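Threonine--tRNA ligase catalytic subunit (Aeropyrum pernix, PDB 3A32) probably catalyses the ATP-dependent, two-step attachment of threonine to tRNA(Thr), apparently without an editing domain to clear mischarged seryl-tRNA. Local coordinates at residues 12-24 with 41-53. Sequence-based numbering, arbitrary orientation.
With SO4 (sulfate ion), chain B.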
loop_
_atom_site.group_PDB
_atom_site.type_symbol
_atom_site.label_atom_id
_atom_site.label_comp_id
_atom_site.label_asym_id
_atom_site.label_seq_id
_atom_site.Cartn_x
_atom_site.Cartn_y
_atom_site.Cartn_z
ATOM N N TYR A 12 -24.527 2.227 -0.897
ATOM C CA TYR A 12 -23.512 3.137 -1.429
ATOM C C TYR A 12 -22.248 2.415 -1.867
ATOM O O TYR A 12 -21.771 2.673 -2.969
ATOM C CB TYR A 12 -23.150 4.201 -0.388
ATOM C CG TYR A 12 -24.276 5.143 -0.090
ATOM C CD1 TYR A 12 -24.823 5.958 -1.098
ATOM C CD2 TYR A 12 -24.834 5.188 1.168
ATOM C CE1 TYR A 12 -25.845 6.816 -0.837
ATOM C CE2 TYR A 12 -25.914 6.043 1.448
ATOM C CZ TYR A 12 -26.383 6.859 0.441
ATOM O OH TYR A 12 -27.389 7.723 0.721
ATOM N N ALA A 13 -21.718 1.508 -1.028
ATOM C CA ALA A 13 -20.470 0.834 -1.389
ATOM C C ALA A 13 -20.631 0.070 -2.716
ATOM O O ALA A 13 -19.695 -0.017 -3.484
ATOM C CB ALA A 13 -19.979 -0.113 -0.254
ATOM N N TYR A 14 -21.804 -0.520 -2.936
ATOM C CA TYR A 14 -22.115 -1.318 -4.125
ATOM C C TYR A 14 -22.310 -0.388 -5.330
ATOM O O TYR A 14 -21.748 -0.632 -6.423
ATOM C CB TYR A 14 -23.380 -2.170 -3.863
ATOM C CG TYR A 14 -24.072 -2.685 -5.116
ATOM C CD1 TYR A 14 -23.578 -3.781 -5.806
ATOM C CD2 TYR A 14 -25.203 -2.039 -5.625
ATOM C CE1 TYR A 14 -24.188 -4.248 -6.979
ATOM C CE2 TYR A 14 -25.835 -2.477 -6.823
ATOM C CZ TYR A 14 -25.314 -3.606 -7.483
ATOM O OH TYR A 14 -25.917 -4.074 -8.645
ATOM N N GLU A 15 -23.105 0.684 -5.132
ATOM C CA GLU A 15 -23.378 1.649 -6.209
ATOM C C GLU A 15 -22.127 2.401 -6.688
ATOM O O GLU A 15 -21.969 2.664 -7.888
ATOM C CB GLU A 15 -24.476 2.622 -5.794
ATOM C CG GLU A 15 -25.863 1.973 -5.454
ATOM C CD GLU A 15 -26.869 2.990 -4.854
ATOM O OE1 GLU A 15 -26.476 4.127 -4.423
ATOM O OE2 GLU A 15 -28.078 2.664 -4.844
ATOM N N LEU A 16 -21.229 2.733 -5.758
ATOM C CA LEU A 16 -19.973 3.392 -6.102
ATOM C C LEU A 16 -18.937 2.378 -6.591
ATOM O O LEU A 16 -17.788 2.766 -6.940
ATOM C CB LEU A 16 -19.391 4.088 -4.868
ATOM C CG LEU A 16 -20.200 5.268 -4.323
ATOM C CD1 LEU A 16 -19.760 5.610 -2.926
ATOM C CD2 LEU A 16 -20.083 6.471 -5.303
ATOM N N ASP A 17 -19.325 1.098 -6.563
ATOM C CA ASP A 17 -18.418 -0.033 -6.856
ATOM C C ASP A 17 -17.172 -0.044 -5.922
ATOM O O ASP A 17 -16.084 -0.446 -6.306
ATOM C CB ASP A 17 -18.059 -0.062 -8.355
ATOM C CG ASP A 17 -17.377 -1.402 -8.802
ATOM O OD1 ASP A 17 -17.759 -2.505 -8.336
ATOM O OD2 ASP A 17 -16.452 -1.342 -9.651
ATOM N N ILE A 18 -17.340 0.385 -4.676
ATOM C CA ILE A 18 -16.290 0.245 -3.675
ATOM C C ILE A 18 -16.198 -1.232 -3.288
ATOM O O ILE A 18 -15.094 -1.783 -3.113
ATOM C CB ILE A 18 -16.574 1.170 -2.453
ATOM C CG1 ILE A 18 -16.519 2.651 -2.877
ATOM C CG2 ILE A 18 -15.607 0.859 -1.286
ATOM C CD1 ILE A 18 -16.799 3.660 -1.735
ATOM N N THR A 19 -17.354 -1.893 -3.172
ATOM C CA THR A 19 -17.367 -3.349 -2.857
ATOM C C THR A 19 -18.271 -4.139 -3.753
ATOM O O THR A 19 -19.134 -3.583 -4.451
ATOM C CB THR A 19 -17.796 -3.677 -1.382
ATOM O OG1 THR A 19 -19.035 -3.021 -1.091
ATOM C CG2 THR A 19 -16.755 -3.177 -0.394
ATOM N N VAL A 20 -18.034 -5.448 -3.753
ATOM C CA VAL A 20 -18.979 -6.428 -4.261
ATOM C C VAL A 20 -20.024 -6.741 -3.180
ATOM O O VAL A 20 -19.681 -6.983 -2.035
ATOM C CB VAL A 20 -18.241 -7.742 -4.713
ATOM C CG1 VAL A 20 -19.284 -8.779 -5.248
ATOM C CG2 VAL A 20 -17.178 -7.445 -5.783
ATOM N N LYS A 21 -21.298 -6.744 -3.543
ATOM C CA LYS A 21 -22.376 -7.068 -2.615
ATOM C C LYS A 21 -22.387 -8.590 -2.352
ATOM O O LYS A 21 -22.399 -9.395 -3.281
ATOM C CB LYS A 21 -23.715 -6.588 -3.198
ATOM C CG LYS A 21 -24.692 -6.020 -2.171
ATOM C CD LYS A 21 -25.710 -5.057 -2.785
ATOM C CE LYS A 21 -26.871 -5.825 -3.402
ATOM N NZ LYS A 21 -28.061 -4.967 -3.830
ATOM N N PRO A 22 -22.346 -9.013 -1.080
ATOM C CA PRO A 22 -22.282 -10.468 -0.772
ATOM C C PRO A 22 -23.424 -11.262 -1.364
ATOM O O PRO A 22 -23.243 -12.421 -1.731
ATOM C CB PRO A 22 -22.379 -10.532 0.746
ATOM C CG PRO A 22 -21.933 -9.136 1.215
ATOM C CD PRO A 22 -22.319 -8.158 0.113
ATOM N N ASP A 23 -24.594 -10.644 -1.437
ATOM C CA ASP A 23 -25.772 -11.315 -1.917
ATOM C C ASP A 23 -26.115 -11.022 -3.367
ATOM O O ASP A 23 -27.168 -11.428 -3.799
ATOM C CB ASP A 23 -26.994 -11.016 -1.012
ATOM C CG ASP A 23 -27.285 -9.530 -0.865
ATOM O OD1 ASP A 23 -26.370 -8.695 -0.910
ATOM O OD2 ASP A 23 -28.456 -9.183 -0.665
ATOM N N SER A 24 -25.248 -10.316 -4.099
ATOM C CA SER A 24 -25.313 -10.267 -5.570
ATOM C C SER A 24 -25.060 -11.680 -6.104
ATOM O O SER A 24 -24.245 -12.438 -5.558
ATOM C CB SER A 24 -24.260 -9.294 -6.174
ATOM O OG SER A 24 -24.591 -7.911 -5.989
ATOM N N VAL A 41 -16.295 -11.151 4.804
ATOM C CA VAL A 41 -15.014 -10.916 4.132
ATOM C C VAL A 41 -15.218 -9.901 2.990
ATOM O O VAL A 41 -15.519 -10.287 1.848
ATOM C CB VAL A 41 -14.413 -12.224 3.553
ATOM C CG1 VAL A 41 -13.018 -11.973 2.978
ATOM C CG2 VAL A 41 -14.359 -13.318 4.657
ATOM N N PRO A 42 -15.101 -8.605 3.299
ATOM C CA PRO A 42 -15.411 -7.577 2.291
ATOM C C PRO A 42 -14.545 -7.718 1.043
ATOM O O PRO A 42 -13.317 -7.785 1.107
ATOM C CB PRO A 42 -15.128 -6.236 3.019
ATOM C CG PRO A 42 -15.304 -6.546 4.451
ATOM C CD PRO A 42 -14.785 -8.011 4.619
ATOM N N LEU A 43 -15.193 -7.751 -0.095
ATOM C CA LEU A 43 -14.417 -7.860 -1.325
ATOM C C LEU A 43 -14.460 -6.512 -2.001
ATOM O O LEU A 43 -15.494 -6.099 -2.511
ATOM C CB LEU A 43 -14.938 -9.022 -2.213
ATOM C CG LEU A 43 -14.432 -9.240 -3.638
ATOM C CD1 LEU A 43 -12.898 -9.376 -3.712
ATOM C CD2 LEU A 43 -15.189 -10.491 -4.278
ATOM N N PHE A 44 -13.356 -5.799 -1.934
ATOM C CA PHE A 44 -13.237 -4.509 -2.597
ATOM C C PHE A 44 -13.138 -4.675 -4.090
ATOM O O PHE A 44 -12.442 -5.565 -4.591
ATOM C CB PHE A 44 -12.101 -3.670 -1.990
ATOM C CG PHE A 44 -12.474 -3.085 -0.683
ATOM C CD1 PHE A 44 -13.080 -1.849 -0.621
ATOM C CD2 PHE A 44 -12.345 -3.836 0.488
ATOM C CE1 PHE A 44 -13.469 -1.322 0.615
ATOM C CE2 PHE A 44 -12.728 -3.334 1.696
ATOM C CZ PHE A 44 -13.300 -2.071 1.769
ATOM N N SER A 45 -13.874 -3.826 -4.802
ATOM C CA SER A 45 -14.024 -3.998 -6.235
ATOM C C SER A 45 -13.145 -2.951 -7.004
ATOM O O SER A 45 -12.138 -2.440 -6.471
ATOM C CB SER A 45 -15.524 -3.953 -6.563
ATOM O OG SER A 45 -15.719 -4.005 -7.949
ATOM N N LEU A 46 -13.511 -2.633 -8.246
ATOM C CA LEU A 46 -12.675 -1.767 -9.089
ATOM C C LEU A 46 -12.669 -0.321 -8.581
ATOM O O LEU A 46 -11.615 0.296 -8.531
ATOM C CB LEU A 46 -13.143 -1.826 -10.570
ATOM C CG LEU A 46 -12.454 -2.886 -11.463
ATOM C CD1 LEU A 46 -12.353 -4.255 -10.810
ATOM C CD2 LEU A 46 -13.097 -2.989 -12.877
ATOM N N GLY A 47 -13.837 0.215 -8.212
ATOM C CA GLY A 47 -13.921 1.529 -7.610
ATOM C C GLY A 47 -13.242 1.609 -6.270
ATOM O O GLY A 47 -12.672 2.663 -5.908
ATOM N N GLY A 48 -13.296 0.513 -5.507
ATOM C CA GLY A 48 -12.645 0.486 -4.168
ATOM C C GLY A 48 -11.124 0.357 -4.171
ATOM O O GLY A 48 -10.480 0.734 -3.208
ATOM N N GLY A 49 -10.539 -0.196 -5.245
ATOM C CA GLY A 49 -9.070 -0.486 -5.296
ATOM C C GLY A 49 -8.232 0.765 -5.148
ATOM O O GLY A 49 -7.351 0.820 -4.265
ATOM N N PRO A 50 -8.506 1.794 -5.984
ATOM C CA PRO A 50 -7.742 3.036 -5.872
ATOM C C PRO A 50 -7.922 3.747 -4.548
ATOM O O PRO A 50 -6.952 4.322 -4.036
ATOM C CB PRO A 50 -8.227 3.880 -7.080
ATOM C CG PRO A 50 -8.832 2.863 -8.030
ATOM C CD PRO A 50 -9.446 1.839 -7.129
ATOM N N ILE A 51 -9.125 3.650 -3.968
ATOM C CA ILE A 51 -9.357 4.161 -2.623
ATOM C C ILE A 51 -8.415 3.488 -1.599
ATOM O O ILE A 51 -7.848 4.163 -0.763
ATOM C CB ILE A 51 -10.851 3.972 -2.146
ATOM C CG1 ILE A 51 -11.847 4.678 -3.054
ATOM C CG2 ILE A 51 -11.065 4.532 -0.725
ATOM C CD1 ILE A 51 -13.217 4.582 -2.493
ATOM N N ARG A 52 -8.266 2.164 -1.662
ATOM C CA ARG A 52 -7.388 1.448 -0.736
ATOM C C ARG A 52 -5.907 1.795 -0.897
ATOM O O ARG A 52 -5.227 2.009 0.090
ATOM C CB ARG A 52 -7.636 -0.066 -0.803
ATOM C CG ARG A 52 -9.023 -0.383 -0.100
ATOM C CD ARG A 52 -9.208 -1.874 0.075
ATOM N NE ARG A 52 -8.253 -2.437 1.031
ATOM C CZ ARG A 52 -8.416 -2.410 2.363
ATOM N NH1 ARG A 52 -9.496 -1.853 2.902
ATOM N NH2 ARG A 52 -7.515 -2.969 3.153
ATOM N N TYR A 53 -5.412 1.885 -2.127
ATOM C CA TYR A 53 -4.028 2.297 -2.324
ATOM C C TYR A 53 -3.819 3.760 -1.911
ATOM O O TYR A 53 -2.801 4.062 -1.328
ATOM C CB TYR A 53 -3.563 2.071 -3.752
ATOM C CG TYR A 53 -3.395 0.615 -4.107
ATOM C CD1 TYR A 53 -4.470 -0.116 -4.605
ATOM C CD2 TYR A 53 -2.170 -0.034 -3.924
ATOM C CE1 TYR A 53 -4.347 -1.480 -4.916
ATOM C CE2 TYR A 53 -2.005 -1.408 -4.273
ATOM C CZ TYR A 53 -3.102 -2.105 -4.786
ATOM O OH TYR A 53 -3.010 -3.411 -5.140
HETATM S S SO4 B . -29.050 9.191 -3.157
HETATM O O1 SO4 B . -28.870 10.325 -4.081
HETATM O O2 SO4 B . -28.596 9.309 -1.770
HETATM O O3 SO4 B . -30.492 9.084 -3.082
HETATM O O4 SO4 B . -28.405 8.020 -3.751
HETATM O O HOH W 1 -18.119 -7.871 -0.088
#
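The first torsions of D17 (chi1 -167°) and S45 (chi1 175°) each swing the polar group away from the backbone N, and the two groups meet across the contact. S45 OG donates to D17 OD1 at 2.6 Å, arriving from above the carboxylate plane, 37° out of it. The other carboxylate oxygen, D17 OD2, takes a weak bond from G47 N at 3.4 Å. D17 O also receives a weak bond from G48 N at 3.1 Å, so one residue holds S45, G47 and G48 through its carboxylate and its carbonyl, two of the three bonds being weak. N121 of the second subunit packs on the same aspartate.

Beyond D17 the backbones run antiparallel, with T19 and F44 as a non-hydrogen-bonded pair. Two bonds flank it: S45 N to I18 O and V20 N to L43 O, both 2.9 Å. A water stands in for the second bond of the V20-L43 pair, donating to V20 O and accepting from L43 N.

The F44 ring is clasped between T19 and R52: T19 CG2 makes a CH-pi contact 4.0 Å from the ring centroid, while R52 CD lies over the opposite face. I18 runs alongside the ring, its CG2 branch 3.6 Å from F44 CE1, and sends CD1 across I51; L321 of helix 317-327 touches I18 as well. V20 and L43 lie side by side, pointing the same way, with V20 CG2 3.9 Å from L43 CG.

All twelve touching residues are buried, remote from the zinc site. The positive phi of D17 and two bonds back into the last turn define a Schellman motif ending helix 9-15, followed by a single antiparallel bridge leading into helix 48-65, within what is probably the catalytic region of this class II synthetase.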